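Local structure of UDP-glucose 4-epimerase (Campylobacter jejuni subsp. jejuni serotype O:2, 7K3P) at residues A[214-219]-A[225-230]; A[286-291]-A[295-300]; A[18-23]-A[81-86]. The protein catalyses the NAD-dependent inversion of configuration at C4 of UDP-glucose, giving UDP-galactose, and probably acts on UDP-N-acetylglucosamine as well. The protein carries 2 engineered substitutions. One frame throughout, in Å; residues are numbered along the deposited sequence.

Contact 1: A[214-219]-A[225-230]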
loop_
_atom_site.group_PDB
_atom_site.type_symbol
_atom_site.label_atom_id
_atom_site.label_comp_id
_atom_site.label_asym_id
_atom_site.label_seq_id
_atom_site.Cartn_x
_atom_site.Cartn_y
_atom_site.Cartn_z
ATOM N N LYS A 214 15.714 13.999 -20.582
ATOM C CA LYS A 214 15.809 12.706 -21.261
ATOM C C LYS A 214 15.498 12.866 -22.758
ATOM O O LYS A 214 16.246 12.391 -23.613
ATOM C CB LYS A 214 14.880 11.677 -20.605
ATOM C CG LYS A 214 14.925 10.277 -21.226
ATOM C CD LYS A 214 16.296 9.622 -21.064
ATOM C CE LYS A 214 16.261 8.142 -21.452
ATOM N NZ LYS A 214 17.605 7.503 -21.293
ATOM N N VAL A 215 14.408 13.563 -23.068
ATOM C CA VAL A 215 14.016 13.805 -24.458
ATOM C C VAL A 215 15.092 14.597 -25.216
ATOM O O VAL A 215 15.458 14.259 -26.347
ATOM C CB VAL A 215 12.671 14.562 -24.523
ATOM C CG1 VAL A 215 12.404 15.080 -25.929
ATOM C CG2 VAL A 215 11.540 13.674 -24.053
ATOM N N ALA A 216 15.592 15.652 -24.587
ATOM C CA ALA A 216 16.653 16.459 -25.181
ATOM C C ALA A 216 17.887 15.597 -25.476
ATOM O O ALA A 216 18.474 15.692 -26.549
ATOM C CB ALA A 216 17.010 17.620 -24.268
ATOM N N ALA A 217 18.269 14.764 -24.513
ATOM C CA ALA A 217 19.383 13.831 -24.673
ATOM C C ALA A 217 19.130 12.822 -25.799
ATOM O O ALA A 217 20.038 12.518 -26.597
ATOM C CB ALA A 217 19.666 13.103 -23.352
ATOM N N GLU A 218 17.902 12.303 -25.866
ATOM C CA GLU A 218 17.534 11.345 -26.915
ATOM C C GLU A 218 17.639 11.967 -28.315
ATOM O O GLU A 218 18.092 11.312 -29.258
ATOM C CB GLU A 218 16.126 10.767 -26.674
ATOM C CG GLU A 218 16.023 9.747 -25.526
ATOM C CD GLU A 218 14.585 9.293 -25.263
ATOM O OE1 GLU A 218 13.644 9.966 -25.745
ATOM O OE2 GLU A 218 14.391 8.270 -24.572
ATOM N N CYS A 219 17.218 13.225 -28.444
ATOM C CA CYS A 219 17.327 13.948 -29.718
ATOM C C CYS A 219 18.788 14.186 -30.092
ATOM O O CYS A 219 19.191 13.979 -31.233
ATOM C CB CYS A 219 16.602 15.299 -29.652
ATOM S SG CYS A 219 14.799 15.201 -29.612
ATOM N N ASP A 225 13.656 11.920 -33.255
ATOM C CA ASP A 225 13.741 12.744 -34.452
ATOM C C ASP A 225 13.573 14.230 -34.161
ATOM O O ASP A 225 14.341 15.059 -34.653
ATOM C CB ASP A 225 12.690 12.280 -35.455
ATOM C CG ASP A 225 12.842 12.946 -36.800
ATOM O OD1 ASP A 225 13.996 13.244 -37.190
ATOM O OD2 ASP A 225 11.805 13.170 -37.467
ATOM N N LYS A 226 12.562 14.564 -33.367
ATOM C CA LYS A 226 12.247 15.957 -33.075
ATOM C C LYS A 226 11.961 16.160 -31.589
ATOM O O LYS A 226 11.624 15.215 -30.877
ATOM C CB LYS A 226 11.037 16.424 -33.901
ATOM C CG LYS A 226 11.352 16.785 -35.356
ATOM C CD LYS A 226 10.329 17.767 -35.951
ATOM C CE LYS A 226 9.141 17.058 -36.586
ATOM N NZ LYS A 226 8.139 18.033 -37.133
ATOM N N LEU A 227 12.112 17.399 -31.131
ATOM C CA LEU A 227 11.712 17.793 -29.779
ATOM C C LEU A 227 10.672 18.903 -29.916
ATOM O O LEU A 227 10.902 19.887 -30.619
ATOM C CB LEU A 227 12.925 18.289 -28.977
ATOM C CG LEU A 227 12.767 18.704 -27.510
ATOM C CD1 LEU A 227 14.122 18.719 -26.811
ATOM C CD2 LEU A 227 12.105 20.070 -27.384
ATOM N N PHE A 228 9.529 18.754 -29.261
ATOM C CA PHE A 228 8.491 19.769 -29.362
ATOM C C PHE A 228 8.446 20.647 -28.115
ATOM O O PHE A 228 8.458 20.145 -26.993
ATOM C CB PHE A 228 7.125 19.113 -29.586
ATOM C CG PHE A 228 6.887 18.654 -31.006
ATOM C CD1 PHE A 228 6.669 19.580 -32.021
ATOM C CD2 PHE A 228 6.857 17.305 -31.321
ATOM C CE1 PHE A 228 6.439 19.167 -33.331
ATOM C CE2 PHE A 228 6.623 16.883 -32.628
ATOM C CZ PHE A 228 6.413 17.816 -33.631
ATOM N N ILE A 229 8.403 21.961 -28.309
ATOM C CA ILE A 229 8.131 22.861 -27.199
ATOM C C ILE A 229 6.636 23.150 -27.176
ATOM O O ILE A 229 6.126 23.838 -28.065
ATOM C CB ILE A 229 8.854 24.199 -27.346
ATOM C CG1 ILE A 229 10.350 23.995 -27.573
ATOM C CG2 ILE A 229 8.619 25.058 -26.112
ATOM C CD1 ILE A 229 11.120 25.306 -27.613
ATOM N N PHE A 230 5.935 22.633 -26.173
ATOM C CA PHE A 230 4.503 22.874 -26.052
ATOM C C PHE A 230 4.216 24.157 -25.296
ATOM O O PHE A 230 4.138 24.152 -24.065
ATOM C CB PHE A 230 3.818 21.689 -25.379
ATOM C CG PHE A 230 3.861 20.436 -26.200
ATOM C CD1 PHE A 230 3.050 20.298 -27.318
ATOM C CD2 PHE A 230 4.719 19.402 -25.864
ATOM C CE1 PHE A 230 3.091 19.137 -28.086
ATOM C CE2 PHE A 230 4.767 18.248 -26.621
ATOM C CZ PHE A 230 3.948 18.114 -27.735
#

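Contact 2: A[286-291]-A[295-300]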
loop_
_atom_site.group_PDB
_atom_site.type_symbol
_atom_site.label_atom_id
_atom_site.label_comp_id
_atom_site.label_asym_id
_atom_site.label_seq_id
_atom_site.Cartn_x
_atom_site.Cartn_y
_atom_site.Cartn_z
ATOM N N ALA A 286 21.356 24.426 -23.679
ATOM C CA ALA A 286 22.416 23.680 -23.004
ATOM C C ALA A 286 22.727 22.332 -23.668
ATOM O O ALA A 286 23.891 21.997 -23.880
ATOM C CB ALA A 286 22.080 23.489 -21.527
ATOM N N MET A 287 21.704 21.546 -23.987
ATOM C CA MET A 287 21.954 20.242 -24.599
ATOM C C MET A 287 22.646 20.382 -25.956
ATOM O O MET A 287 23.569 19.614 -26.277
ATOM C CB MET A 287 20.663 19.432 -24.748
ATOM C CG MET A 287 20.903 17.997 -25.216
ATOM S SD MET A 287 21.901 17.019 -24.046
ATOM C CE MET A 287 20.758 16.899 -22.656
ATOM N N LYS A 288 22.206 21.362 -26.747
ATOM C CA LYS A 288 22.793 21.597 -28.065
ATOM C C LYS A 288 24.265 22.010 -27.944
ATOM O O LYS A 288 25.132 21.483 -28.648
ATOM C CB LYS A 288 21.980 22.638 -28.854
ATOM C CG LYS A 288 20.637 22.102 -29.374
ATOM C CD LYS A 288 19.869 23.108 -30.251
ATOM C CE LYS A 288 18.848 22.351 -31.112
ATOM N NZ LYS A 288 18.013 23.204 -32.004
ATOM N N LYS A 289 24.536 22.940 -27.036
ATOM C CA LYS A 289 25.887 23.460 -26.834
ATOM C C LYS A 289 26.862 22.372 -26.386
ATOM O O LYS A 289 27.996 22.284 -26.869
ATOM C CB LYS A 289 25.867 24.585 -25.795
ATOM C CG LYS A 289 27.253 25.056 -25.392
ATOM C CD LYS A 289 27.190 26.143 -24.326
ATOM C CE LYS A 289 28.594 26.503 -23.853
ATOM N NZ LYS A 289 28.583 27.603 -22.858
ATOM N N VAL A 290 26.396 21.539 -25.463
ATOM C CA VAL A 290 27.217 20.517 -24.829
ATOM C C VAL A 290 27.434 19.291 -25.712
ATOM O O VAL A 290 28.437 18.588 -25.579
ATOM C CB VAL A 290 26.578 20.106 -23.485
ATOM C CG1 VAL A 290 26.376 18.600 -23.409
ATOM C CG2 VAL A 290 27.393 20.640 -22.331
ATOM N N SER A 291 26.495 19.033 -26.618
ATOM C CA SER A 291 26.602 17.876 -27.501
ATOM C C SER A 291 27.154 18.241 -28.876
ATOM O O SER A 291 27.681 17.377 -29.585
ATOM C CB SER A 291 25.236 17.217 -27.691
ATOM O OG SER A 291 24.391 18.044 -28.474
ATOM N N PHE A 295 19.945 19.439 -33.050
ATOM C CA PHE A 295 18.785 18.585 -33.323
ATOM C C PHE A 295 17.538 19.410 -33.610
ATOM O O PHE A 295 17.483 20.598 -33.287
ATOM C CB PHE A 295 18.530 17.597 -32.169
ATOM C CG PHE A 295 18.333 18.255 -30.830
ATOM C CD1 PHE A 295 17.083 18.730 -30.449
ATOM C CD2 PHE A 295 19.400 18.392 -29.948
ATOM C CE1 PHE A 295 16.899 19.339 -29.213
ATOM C CE2 PHE A 295 19.229 18.999 -28.713
ATOM C CZ PHE A 295 17.977 19.474 -28.345
ATOM N N LYS A 296 16.541 18.770 -34.220
ATOM C CA LYS A 296 15.308 19.451 -34.624
ATOM C C LYS A 296 14.364 19.767 -33.455
ATOM O O LYS A 296 13.909 18.858 -32.747
ATOM C CB LYS A 296 14.555 18.615 -35.671
ATOM C CG LYS A 296 15.349 18.338 -36.949
ATOM C CD LYS A 296 14.484 17.694 -38.036
ATOM C CE LYS A 296 14.118 16.253 -37.698
ATOM N NZ LYS A 296 15.321 15.382 -37.557
ATOM N N VAL A 297 14.065 21.052 -33.262
ATOM C CA VAL A 297 13.013 21.457 -32.326
ATOM C C VAL A 297 11.945 22.340 -32.979
ATOM O O VAL A 297 12.255 23.221 -33.792
ATOM C CB VAL A 297 13.568 22.114 -31.029
ATOM C CG1 VAL A 297 15.082 22.206 -31.066
ATOM C CG2 VAL A 297 12.928 23.473 -30.789
ATOM N N GLU A 298 10.685 22.086 -32.623
ATOM C CA GLU A 298 9.558 22.820 -33.188
ATOM C C GLU A 298 8.646 23.374 -32.104
ATOM O O GLU A 298 8.361 22.705 -31.105
ATOM C CB GLU A 298 8.740 21.926 -34.128
ATOM C CG GLU A 298 8.322 22.613 -35.417
ATOM C CD GLU A 298 9.438 22.639 -36.442
ATOM O OE1 GLU A 298 9.822 21.545 -36.919
ATOM O OE2 GLU A 298 9.928 23.746 -36.768
ATOM N N LEU A 299 8.193 24.605 -32.312
ATOM C CA LEU A 299 7.241 25.244 -31.422
ATOM C C LEU A 299 5.872 24.622 -31.617
ATOM O O LEU A 299 5.410 24.457 -32.748
ATOM C CB LEU A 299 7.161 26.730 -31.749
ATOM C CG LEU A 299 7.578 27.714 -30.662
ATOM C CD1 LEU A 299 8.972 27.367 -30.174
ATOM C CD2 LEU A 299 7.533 29.148 -31.184
ATOM N N ALA A 300 5.217 24.272 -30.516
ATOM C CA ALA A 300 3.842 23.792 -30.569
ATOM C C ALA A 300 2.990 24.623 -29.633
ATOM O O ALA A 300 3.523 25.356 -28.796
ATOM C CB ALA A 300 3.770 22.327 -30.191
#

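Contact 3: A[18-23]-A[81-86]. With NAD (nicotinamide-adenine-dinucleotide), chain C.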
loop_
_atom_site.group_PDB
_atom_site.type_symbol
_atom_site.label_atom_id
_atom_site.label_comp_id
_atom_site.label_asym_id
_atom_site.label_seq_id
_atom_site.Cartn_x
_atom_site.Cartn_y
_atom_site.Cartn_z
ATOM N N LYS A 18 28.186 -0.070 9.507
ATOM C CA LYS A 18 27.945 -1.021 8.418
ATOM C C LYS A 18 26.648 -0.691 7.681
ATOM O O LYS A 18 25.557 -0.746 8.254
ATOM C CB LYS A 18 27.909 -2.477 8.899
ATOM C CG LYS A 18 28.090 -3.461 7.734
ATOM C CD LYS A 18 27.676 -4.899 8.081
ATOM C CE LYS A 18 28.719 -5.621 8.918
ATOM N NZ LYS A 18 28.422 -7.100 8.990
ATOM N N ILE A 19 26.792 -0.374 6.401
ATOM C CA ILE A 19 25.694 0.105 5.576
ATOM C C ILE A 19 25.391 -0.867 4.448
ATOM O O ILE A 19 26.303 -1.300 3.735
ATOM C CB ILE A 19 26.064 1.463 4.960
ATOM C CG1 ILE A 19 26.413 2.455 6.076
ATOM C CG2 ILE A 19 24.924 2.004 4.105
ATOM C CD1 ILE A 19 26.985 3.775 5.578
ATOM N N LEU A 20 24.116 -1.206 4.280
ATOM C CA LEU A 20 23.692 -1.937 3.086
ATOM C C LEU A 20 23.032 -0.999 2.075
ATOM O O LEU A 20 22.087 -0.274 2.412
ATOM C CB LEU A 20 22.717 -3.061 3.433
ATOM C CG LEU A 20 22.248 -3.809 2.175
ATOM C CD1 LEU A 20 23.320 -4.778 1.666
ATOM C CD2 LEU A 20 20.940 -4.536 2.422
ATOM N N ILE A 21 23.529 -1.016 0.840
ATOM C CA ILE A 21 22.918 -0.260 -0.240
ATOM C C ILE A 21 22.189 -1.223 -1.182
ATOM O O ILE A 21 22.829 -1.900 -1.980
ATOM C CB ILE A 21 23.975 0.500 -1.059
ATOM C CG1 ILE A 21 24.914 1.311 -0.155
ATOM C CG2 ILE A 21 23.303 1.413 -2.101
ATOM C CD1 ILE A 21 26.100 1.896 -0.912
ATOM N N SER A 22 20.862 -1.304 -1.087
ATOM C CA SER A 22 20.100 -2.092 -2.066
ATOM C C SER A 22 20.030 -1.345 -3.393
ATOM O O SER A 22 19.889 -0.115 -3.423
ATOM C CB SER A 22 18.686 -2.424 -1.557
ATOM O OG SER A 22 17.763 -1.387 -1.847
ATOM N N GLY A 23 20.123 -2.081 -4.494
ATOM C CA GLY A 23 20.111 -1.471 -5.810
ATOM C C GLY A 23 21.418 -0.752 -6.120
ATOM O O GLY A 23 21.480 0.094 -7.023
ATOM N N ALA A 81 18.066 -13.943 6.130
ATOM C CA ALA A 81 19.314 -14.593 6.531
ATOM C C ALA A 81 20.513 -13.657 6.348
ATOM O O ALA A 81 21.407 -13.619 7.194
ATOM C CB ALA A 81 19.515 -15.893 5.757
ATOM N N LEU A 82 20.542 -12.914 5.241
ATOM C CA LEU A 82 21.616 -11.935 5.029
ATOM C C LEU A 82 21.648 -10.942 6.198
ATOM O O LEU A 82 22.706 -10.686 6.788
ATOM C CB LEU A 82 21.439 -11.202 3.698
ATOM C CG LEU A 82 22.374 -10.029 3.403
ATOM C CD1 LEU A 82 23.814 -10.507 3.166
ATOM C CD2 LEU A 82 21.877 -9.226 2.202
ATOM N N PHE A 83 20.481 -10.424 6.558
ATOM C CA PHE A 83 20.361 -9.480 7.674
ATOM C C PHE A 83 20.690 -10.076 9.050
ATOM O O PHE A 83 21.272 -9.388 9.900
ATOM C CB PHE A 83 18.966 -8.852 7.696
ATOM C CG PHE A 83 18.791 -7.742 6.685
ATOM C CD1 PHE A 83 19.058 -7.963 5.340
ATOM C CD2 PHE A 83 18.376 -6.476 7.087
ATOM C CE1 PHE A 83 18.916 -6.946 4.404
ATOM C CE2 PHE A 83 18.223 -5.452 6.148
ATOM C CZ PHE A 83 18.497 -5.688 4.814
ATOM N N GLU A 84 20.305 -11.331 9.292
ATOM C CA GLU A 84 20.718 -11.990 10.541
ATOM C C GLU A 84 22.242 -12.129 10.626
ATOM O O GLU A 84 22.833 -11.936 11.695
ATOM C CB GLU A 84 20.079 -13.377 10.691
ATOM C CG GLU A 84 18.606 -13.341 11.005
ATOM C CD GLU A 84 18.318 -12.840 12.411
ATOM O OE1 GLU A 84 17.114 -12.702 12.749
ATOM O OE2 GLU A 84 19.289 -12.598 13.168
ATOM N N ARG A 85 22.871 -12.464 9.506
ATOM C CA ARG A 85 24.311 -12.711 9.490
ATOM C C ARG A 85 25.107 -11.417 9.575
ATOM O O ARG A 85 26.064 -11.333 10.337
ATOM C CB ARG A 85 24.737 -13.482 8.235
ATOM C CG ARG A 85 24.259 -14.947 8.190
ATOM C CD ARG A 85 24.958 -15.700 7.074
ATOM N NE ARG A 85 25.078 -14.889 5.858
ATOM C CZ ARG A 85 24.172 -14.852 4.882
ATOM N NH1 ARG A 85 23.066 -15.592 4.969
ATOM N NH2 ARG A 85 24.366 -14.073 3.821
ATOM N N GLU A 86 24.712 -10.411 8.795
ATOM C CA GLU A 86 25.515 -9.196 8.671
ATOM C C GLU A 86 25.271 -8.147 9.756
ATOM O O GLU A 86 26.177 -7.379 10.089
ATOM C CB GLU A 86 25.329 -8.578 7.288
ATOM C CG GLU A 86 25.872 -9.433 6.152
ATOM C CD GLU A 86 27.392 -9.559 6.171
ATOM O OE1 GLU A 86 28.074 -8.703 6.789
ATOM O OE2 GLU A 86 27.898 -10.521 5.563
HETATM P PA NAD C . 17.963 1.704 -11.414
HETATM O O1A NAD C . 17.116 0.741 -12.208
HETATM O O2A NAD C . 19.208 2.072 -12.171
HETATM O O5B NAD C . 18.425 1.058 -10.050
HETATM C C5B NAD C . 17.645 0.030 -9.512
HETATM C C4B NAD C . 18.526 -1.060 -9.043
HETATM O O4B NAD C . 17.854 -1.941 -8.190
HETATM C C3B NAD C . 19.077 -1.892 -10.242
HETATM O O3B NAD C . 20.543 -2.064 -10.315
HETATM C C2B NAD C . 18.228 -3.185 -10.191
HETATM O O2B NAD C . 18.872 -4.277 -10.693
HETATM C C1B NAD C . 17.989 -3.264 -8.717
HETATM N N9A NAD C . 16.826 -4.098 -8.378
HETATM C C8A NAD C . 15.567 -3.955 -8.841
HETATM N N7A NAD C . 14.770 -4.908 -8.334
HETATM C C5A NAD C . 15.490 -5.696 -7.526
HETATM C C6A NAD C . 15.206 -6.830 -6.747
HETATM N N6A NAD C . 13.863 -7.359 -6.708
HETATM N N1A NAD C . 16.180 -7.404 -6.014
HETATM C C2A NAD C . 17.441 -6.937 -6.020
HETATM N N3A NAD C . 17.766 -5.841 -6.782
HETATM C C4A NAD C . 16.820 -5.206 -7.533
HETATM O O3 NAD C . 17.074 2.984 -11.100
HETATM P PN NAD C . 17.654 4.334 -10.526
HETATM O O1N NAD C . 19.079 4.141 -10.041
HETATM O O2N NAD C . 17.605 5.352 -11.625
HETATM O O5D NAD C . 16.725 4.783 -9.327
HETATM C C5D NAD C . 16.904 4.160 -8.076
HETATM C C4D NAD C . 15.827 4.576 -7.089
HETATM O O4D NAD C . 15.645 5.975 -7.088
HETATM C C3D NAD C . 14.484 3.882 -7.293
HETATM O O3D NAD C . 13.929 3.589 -6.074
HETATM C C2D NAD C . 13.616 4.886 -7.924
HETATM O O2D NAD C . 12.270 4.699 -7.688
HETATM C C1D NAD C . 14.205 6.197 -7.339
HETATM N N1N NAD C . 13.949 7.454 -8.184
HETATM C C2N NAD C . 14.622 7.514 -9.389
HETATM C C3N NAD C . 14.444 8.626 -10.207
HETATM C C7N NAD C . 15.172 8.704 -11.525
HETATM O O7N NAD C . 15.898 7.802 -11.913
HETATM N N7N NAD C . 14.992 9.860 -12.338
HETATM C C4N NAD C . 13.612 9.651 -9.800
HETATM C C5N NAD C . 12.947 9.579 -8.597
HETATM C C6N NAD C . 13.110 8.465 -7.762
#

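Contact 1: A[214-219]-A[225-230]
A helix-turn-strand unit of the C-terminal lobe brings Val215, Ala216 and Cys219 down on Leu227, the one residue of strand 226-230 that reaches the helix with its side chain. The chain leaves helix 212-220, turns within a few residues and runs back beneath it: the two axes approach to 8.3 Å and their directions differ by 146°, so helix and strand are roughly antiparallel but splayed.

Leu227 holds its CG anti to the backbone N (chi1 -177°), which sends the isobutyl group up against the helix. Different carbons meet different residues. Leu227 CD1 slides over the backbone of Ala216, 3.8 Å from Ala216 CA and 4.0 Å from Ala216 CB; a methyl is all the helix offers here, which lets the leucine come close. Val215, one residue earlier, touches with a single branch, its CG1 lying 4.0 Å from Leu227 CG. A turn later, Cys219 drops its thiol between two strand residues: Cys219 SG is 3.7 Å from Leu227 CB and 3.4 Å from the Lys226 O atom. No hydrogen bond spans the contact, which is a buried, essentially apolar seam.

Leu227 also touches Ile284 of helix 280-291, and its backbone is hydrogen-bonded to Lys296 and Glu298 of the neighbouring strand. Beyond the seam, Glu218 pairs with Arg224 in the turn, joining the end of the helix to the loop that leads into the strand. A helix laid over a short parallel sheet in this way is part of the alpha/beta C-terminal lobe that, in this epimerase family, accompanies the NAD-binding domain.

Contact 2: A[286-291]-A[295-300]
Lys288 lies across the ring of Phe295, making both aromatic and polar contacts. The aromatic part is CH-pi and cation-pi: Lys288 CE sits 3.9 Å above the centroid of the Phe295 ring and only 2° off its normal, while Lys288 NZ, further on, is 5.0 Å from that centroid. Beyond CG the lysine is extended, so its methylenes run obliquely over the face, with Lys288 CG 3.5 Å from Phe295 CE2.

The polar part is at the tip. Lys288 NZ makes a weak hydrogen bond to Phe295 O, 3.0 Å away, and its stronger partner is Asp294, with which it forms a salt bridge. The ammonium is thus tied to the loop that delivers the ring.

Apolar packing adds Met287, whose CG approaches Phe295 CE2 at 4.0 Å, and a Val297 methyl, CG1, 3.2 Å from Lys288 NZ. The ring also touches Cys219 and Leu227, so it lies between helices 280-291 and 212-220 and strand 226-230.

In the helix, Met287 O is gripped twice, by Ser291 N and, from the opposite face of its carbonyl plane, by Ser291 OG at 2.8 Å. Ser291 OG also bonds to Val293 N in the turn. Such a tight helix-to-strand turn belongs to the alpha/beta C-terminal lobe of this family.

Contact 3: A[18-23]-A[81-86]
The Phe83 ring receives Leu20 obliquely: Leu20 CD2 is 3.6 Å from Phe83 CZ and nearly as close to CE1, the two side chains crossing at about a right angle. Phe88 packs edge-to-face with the ring, and Leu121, Thr124 and Cys125 of helix 107-127 also touch it. The Arg85 guanidinium has one face over Leu82 CA within the helix. A further flat group is the Glu86 carboxylate. Lys18 NZ meets Glu86 OE1 on its anti side, 20° out of the plane, in a salt bridge of 2.7 Å.

The same ammonium bonds to Glu86 O, in the carbonyl plane on a lone pair, though 2.5 Å between Lys18 NZ and Glu86 O is doubtfully short. Glu86 folds back at chi2 (-67°), which sets its carboxylate and its carbonyl side by side for one amine. From the strand, Lys18 reaches the helix C terminus, where its charge would probably also suit the helix dipole. Lys67 is a second partner of Glu86 OE1, so the carboxylate is shared by two lysines.

At the other end of the strand Gly23 enters the cofactor pocket, its CA 3.3 Å from O4B of NAD; its positive phi and missing side chain let the chain turn beneath the ribose. Helix 76-86 covers the first strand of the parallel sheet on its way from strand 67-69 to strand 90-93, the crossover of a Rossmann fold.

From the N terminus, contact 3 closes first: its first strand is joined to helix 76-86 across 57 residues that supply the next two strands of the Rossmann sheet. Contact 1 then closes a five-residue turn, and contact 2 a three-residue one. All three follow in series; none encloses or crosses another. Contacts 1 and 2, with centres about 7 Å apart, share a sheet, since strands 226-230 and 296-300 run side by side in parallel, and a salt bridge joins Asp225 to Lys296. Contact 3 stands apart in the NAD-binding domain, its centre about 41 and 44 Å from those of contacts 1 and 2, on the opposite side of the chain's centre.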